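Local atomic coordinates of Exo-arabinanase (PDB entry 3A72), a protein that probably releases short sugar units from the chain ends of alpha-1,5-linked L-arabinan, as an exo-acting glycoside hydrolase of sialidase-like six-bladed propeller fold. Residues P274-S286 with F293-E305. Residues are numbered along the deposited sequence; the frame is centred on the assembly and turned at random.
Sequences PYGGENGTIIVSS and FINKALGEGEWTE
Asn295 O is gripped by Ile282 N at 2.9 Å, with a CH···O contact from Thr281 CA; water 3 lies within bonding distance, its protons shared among several acceptors. This carbonyl belongs to the antiparallel pairing of 281-285 with 293-295, the two middle strands of one four-stranded blade of the beta-propeller. Ile282 with Asn295 and Val284 with Phe293 are the hydrogen-bonded pairs, the latter closed by Val284 N to Phe293 O at 2.8 Å; Ile283 and Ile294 form the non-hydrogen-bonded pair between them, their side chains side by side on the sheet face turned away from Trp303. On the face with Ile282 and Val284, Trp303 meets both: Ile282 CG2 arrives at the ring edge, 3.6 Å from CH2, and the Val284 and Trp303 side chains cross at about a right angle. The indole NH is tied to Tyr239 OH of the preceding blade. Asn295 CB lies over one indole face, and its amide brackets the type I' turn 297-300: OD1 accepts from Ala297 N, an Asx turn, and from Gly299 N, well above the carbonyl plane on the opposite face, while ND2 donates to Glu300 O. Ile282 CD1 abuts this turn at Leu298 C. At this same end, water 1 links Asn279 N and Gly280 O to Lys296 O. The Lys296 chain, extended beyond CG, runs beside Thr281; NZ bonds Leu355 O and, on a lone pair in the carbonyl plane, Gly276 O, 3.0 Å away.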
loop_
_atom_site.group_PDB
_atom_site.type_symbol
_atom_site.label_atom_id
_atom_site.label_comp_id
_atom_site.label_asym_id
_atom_site.label_seq_id
_atom_site.Cartn_x
_atom_site.Cartn_y
_atom_site.Cartn_z
ATOM N N PRO A 274 -18.728 -4.845 2.953
ATOM C CA PRO A 274 -19.927 -5.351 3.602
ATOM C C PRO A 274 -20.463 -6.652 3.063
ATOM O O PRO A 274 -21.264 -7.298 3.737
ATOM C CB PRO A 274 -20.970 -4.200 3.309
ATOM C CG PRO A 274 -20.149 -3.009 2.942
ATOM C CD PRO A 274 -18.929 -3.522 2.305
ATOM N N TYR A 275 -20.110 -7.002 1.819
ATOM C CA TYR A 275 -20.625 -8.230 1.224
ATOM C C TYR A 275 -20.075 -9.459 1.939
ATOM O O TYR A 275 -18.978 -9.451 2.502
ATOM C CB TYR A 275 -20.258 -8.280 -0.294
ATOM C CG TYR A 275 -21.278 -7.575 -1.139
ATOM C CD1 TYR A 275 -21.403 -6.182 -1.057
ATOM C CD2 TYR A 275 -22.139 -8.226 -1.949
ATOM C CE1 TYR A 275 -22.329 -5.494 -1.758
ATOM C CE2 TYR A 275 -23.133 -7.547 -2.722
ATOM C CZ TYR A 275 -23.169 -6.154 -2.593
ATOM O OH TYR A 275 -24.158 -5.524 -3.380
ATOM N N GLY A 276 -20.876 -10.526 1.821
ATOM C CA GLY A 276 -20.486 -11.843 2.231
ATOM C C GLY A 276 -21.012 -12.399 3.497
ATOM O O GLY A 276 -20.855 -13.600 3.759
ATOM N N GLY A 277 -21.627 -11.562 4.337
ATOM C CA GLY A 277 -22.194 -11.988 5.595
ATOM C C GLY A 277 -22.398 -10.805 6.525
ATOM O O GLY A 277 -22.085 -9.644 6.177
ATOM N N GLU A 278 -22.867 -11.095 7.738
ATOM C CA GLU A 278 -23.238 -10.060 8.688
ATOM C C GLU A 278 -22.061 -9.202 9.129
ATOM O O GLU A 278 -22.237 -8.068 9.514
ATOM C CB GLU A 278 -23.872 -10.736 9.889
ATOM C CG GLU A 278 -23.925 -9.788 11.074
ATOM C CD GLU A 278 -23.713 -10.433 12.421
ATOM O OE1 GLU A 278 -23.171 -11.540 12.656
ATOM O OE2 GLU A 278 -24.137 -9.729 13.359
ATOM N N ASN A 279 -20.837 -9.756 9.120
ATOM C CA ASN A 279 -19.623 -9.013 9.458
ATOM C C ASN A 279 -18.860 -8.553 8.227
ATOM O O ASN A 279 -17.693 -8.147 8.353
ATOM C CB ASN A 279 -18.741 -9.923 10.341
ATOM C CG ASN A 279 -19.248 -9.992 11.773
ATOM O OD1 ASN A 279 -19.756 -9.047 12.304
ATOM N ND2 ASN A 279 -18.986 -11.000 12.534
ATOM N N GLY A 280 -19.447 -8.686 7.043
ATOM C CA GLY A 280 -18.720 -8.474 5.817
ATOM C C GLY A 280 -17.571 -9.455 5.701
ATOM O O GLY A 280 -17.511 -10.469 6.343
ATOM N N THR A 281 -16.624 -9.086 4.830
ATOM C CA THR A 281 -15.499 -9.925 4.480
ATOM C C THR A 281 -14.231 -9.083 4.423
ATOM O O THR A 281 -14.185 -8.103 3.693
ATOM C CB THR A 281 -15.739 -10.626 3.132
ATOM O OG1 THR A 281 -17.016 -11.307 3.152
ATOM C CG2 THR A 281 -14.701 -11.678 2.855
ATOM N N ILE A 282 -13.209 -9.540 5.125
ATOM C CA ILE A 282 -11.847 -9.020 4.942
ATOM C C ILE A 282 -11.233 -9.805 3.802
ATOM O O ILE A 282 -11.347 -11.046 3.762
ATOM C CB ILE A 282 -10.983 -9.143 6.216
ATOM C CG1 ILE A 282 -11.662 -8.591 7.454
ATOM C CG2 ILE A 282 -9.618 -8.473 5.984
ATOM C CD1 ILE A 282 -10.939 -8.923 8.742
ATOM N N ILE A 283 -10.569 -9.116 2.881
ATOM C CA ILE A 283 -9.937 -9.738 1.705
ATOM C C ILE A 283 -8.478 -9.334 1.723
ATOM O O ILE A 283 -8.157 -8.129 1.832
ATOM C CB ILE A 283 -10.644 -9.323 0.431
ATOM C CG1 ILE A 283 -12.145 -9.557 0.515
ATOM C CG2 ILE A 283 -10.013 -10.074 -0.773
ATOM C CD1 ILE A 283 -12.896 -9.048 -0.701
ATOM N N VAL A 284 -7.586 -10.316 1.646
ATOM C CA VAL A 284 -6.158 -10.132 1.709
ATOM C C VAL A 284 -5.485 -10.729 0.480
ATOM O O VAL A 284 -5.839 -11.834 -0.003
ATOM C CB VAL A 284 -5.586 -10.770 3.001
ATOM C CG1 VAL A 284 -4.054 -10.990 2.952
ATOM C CG2 VAL A 284 -5.952 -9.909 4.190
ATOM N N SER A 285 -4.490 -10.003 -0.030
ATOM C CA SER A 285 -3.557 -10.479 -1.035
ATOM C C SER A 285 -2.157 -10.526 -0.420
ATOM O O SER A 285 -1.822 -9.742 0.476
ATOM C CB SER A 285 -3.557 -9.517 -2.229
ATOM O OG SER A 285 -2.659 -9.894 -3.245
ATOM N N SER A 286 -1.331 -11.425 -0.935
ATOM C CA SER A 286 0.084 -11.465 -0.693
ATOM C C SER A 286 0.815 -11.146 -2.013
ATOM O O SER A 286 0.208 -11.056 -3.060
ATOM C CB SER A 286 0.578 -12.820 -0.197
ATOM O OG SER A 286 0.614 -13.709 -1.317
ATOM N N PHE A 293 -7.334 -14.370 -0.103
ATOM C CA PHE A 293 -7.619 -14.958 1.193
ATOM C C PHE A 293 -8.719 -14.147 1.850
ATOM O O PHE A 293 -8.567 -12.936 1.987
ATOM C CB PHE A 293 -6.339 -15.013 2.048
ATOM C CG PHE A 293 -5.216 -15.670 1.302
ATOM C CD1 PHE A 293 -5.156 -17.076 1.240
ATOM C CD2 PHE A 293 -4.289 -14.935 0.609
ATOM C CE1 PHE A 293 -4.193 -17.676 0.446
ATOM C CE2 PHE A 293 -3.338 -15.553 -0.163
ATOM C CZ PHE A 293 -3.271 -16.919 -0.225
ATOM N N ILE A 294 -9.811 -14.800 2.240
ATOM C CA ILE A 294 -10.927 -14.075 2.792
ATOM C C ILE A 294 -11.263 -14.532 4.193
ATOM O O ILE A 294 -11.003 -15.671 4.609
ATOM C CB ILE A 294 -12.157 -14.141 1.849
ATOM C CG1 ILE A 294 -12.813 -15.550 1.787
ATOM C CG2 ILE A 294 -11.772 -13.644 0.472
ATOM C CD1 ILE A 294 -14.129 -15.567 1.038
ATOM N N ASN A 295 -11.952 -13.640 4.930
ATOM C CA ASN A 295 -12.339 -13.949 6.312
ATOM C C ASN A 295 -13.639 -13.220 6.625
ATOM O O ASN A 295 -13.697 -11.954 6.567
ATOM C CB ASN A 295 -11.237 -13.545 7.273
ATOM C CG ASN A 295 -11.469 -14.082 8.647
ATOM O OD1 ASN A 295 -12.459 -13.706 9.301
ATOM N ND2 ASN A 295 -10.581 -14.902 9.149
ATOM N N LYS A 296 -14.687 -13.979 6.942
ATOM C CA LYS A 296 -16.047 -13.466 7.189
ATOM C C LYS A 296 -16.318 -13.336 8.680
ATOM O O LYS A 296 -17.484 -13.145 9.068
ATOM C CB LYS A 296 -17.058 -14.390 6.524
ATOM C CG LYS A 296 -16.936 -14.371 5.013
ATOM C CD LYS A 296 -18.056 -15.173 4.360
ATOM C CE LYS A 296 -18.018 -15.100 2.846
ATOM N NZ LYS A 296 -19.324 -15.688 2.324
ATOM N N ALA A 297 -15.290 -13.453 9.501
ATOM C CA ALA A 297 -15.404 -13.420 10.953
ATOM C C ALA A 297 -14.422 -12.439 11.568
ATOM O O ALA A 297 -13.874 -12.672 12.658
ATOM C CB ALA A 297 -15.244 -14.810 11.522
ATOM N N LEU A 298 -14.192 -11.317 10.876
ATOM C CA LEU A 298 -13.410 -10.204 11.439
ATOM C C LEU A 298 -11.983 -10.610 11.804
ATOM O O LEU A 298 -11.339 -9.946 12.619
ATOM C CB LEU A 298 -14.145 -9.561 12.630
ATOM C CG LEU A 298 -15.536 -9.017 12.271
ATOM C CD1 LEU A 298 -16.305 -8.638 13.535
ATOM C CD2 LEU A 298 -15.410 -7.838 11.318
ATOM N N GLY A 299 -11.449 -11.641 11.140
ATOM C CA GLY A 299 -10.104 -12.090 11.451
ATOM C C GLY A 299 -10.040 -13.270 12.391
ATOM O O GLY A 299 -8.937 -13.785 12.692
ATOM N N GLU A 300 -11.181 -13.781 12.862
ATOM C CA GLU A 300 -11.217 -15.018 13.647
ATOM C C GLU A 300 -10.987 -16.233 12.799
ATOM O O GLU A 300 -11.232 -16.255 11.592
ATOM C CB GLU A 300 -12.596 -15.162 14.346
ATOM C CG GLU A 300 -12.890 -14.068 15.369
ATOM C CD GLU A 300 -14.142 -14.333 16.176
ATOM O OE1 GLU A 300 -15.130 -14.895 15.609
ATOM O OE2 GLU A 300 -14.180 -13.949 17.364
ATOM N N GLY A 301 -10.562 -17.311 13.445
ATOM C CA GLY A 301 -10.447 -18.594 12.775
ATOM C C GLY A 301 -9.391 -18.619 11.695
ATOM O O GLY A 301 -8.319 -18.051 11.834
ATOM N N GLU A 302 -9.707 -19.337 10.629
ATOM C CA GLU A 302 -8.852 -19.518 9.477
ATOM C C GLU A 302 -9.451 -18.790 8.282
ATOM O O GLU A 302 -10.654 -18.509 8.199
ATOM C CB GLU A 302 -8.664 -20.982 9.152
ATOM C CG GLU A 302 -7.932 -21.706 10.282
ATOM C CD GLU A 302 -7.747 -23.151 10.121
ATOM O OE1 GLU A 302 -8.382 -23.709 9.184
ATOM O OE2 GLU A 302 -7.051 -23.801 11.005
ATOM N N TRP A 303 -8.600 -18.501 7.315
ATOM C CA TRP A 303 -8.929 -17.793 6.111
ATOM C C TRP A 303 -9.196 -18.758 4.981
ATOM O O TRP A 303 -8.582 -19.825 4.889
ATOM C CB TRP A 303 -7.732 -16.862 5.727
ATOM C CG TRP A 303 -7.574 -15.774 6.742
ATOM C CD1 TRP A 303 -7.200 -15.937 8.063
ATOM C CD2 TRP A 303 -7.792 -14.369 6.542
ATOM N NE1 TRP A 303 -7.201 -14.689 8.699
ATOM C CE2 TRP A 303 -7.555 -13.732 7.770
ATOM C CE3 TRP A 303 -8.165 -13.601 5.415
ATOM C CZ2 TRP A 303 -7.694 -12.358 7.931
ATOM C CZ3 TRP A 303 -8.300 -12.235 5.575
ATOM C CH2 TRP A 303 -8.061 -11.638 6.815
ATOM N N THR A 304 -10.133 -18.386 4.105
ATOM C CA THR A 304 -10.490 -19.199 2.956
ATOM C C THR A 304 -9.768 -18.688 1.728
ATOM O O THR A 304 -9.888 -17.509 1.359
ATOM C CB THR A 304 -11.981 -19.175 2.697
ATOM O OG1 THR A 304 -12.665 -19.670 3.871
ATOM C CG2 THR A 304 -12.373 -20.090 1.518
ATOM N N GLU A 305 -9.017 -19.570 1.068
ATOM C CA GLU A 305 -8.340 -19.250 -0.193
ATOM C C GLU A 305 -9.346 -19.375 -1.330
ATOM O O GLU A 305 -10.018 -20.411 -1.463
ATOM C CB GLU A 305 -7.190 -20.209 -0.393
ATOM C CG GLU A 305 -6.283 -19.839 -1.545
ATOM C CD GLU A 305 -4.950 -20.580 -1.598
ATOM O OE1 GLU A 305 -4.886 -21.656 -0.949
ATOM O OE2 GLU A 305 -4.030 -20.130 -2.273
HETATM O O HOH W 1 -19.586 -11.857 7.585
HETATM O O HOH W 2 -19.109 -13.796 10.999
HETATM O O HOH W 3 -15.134 -10.198 8.392
#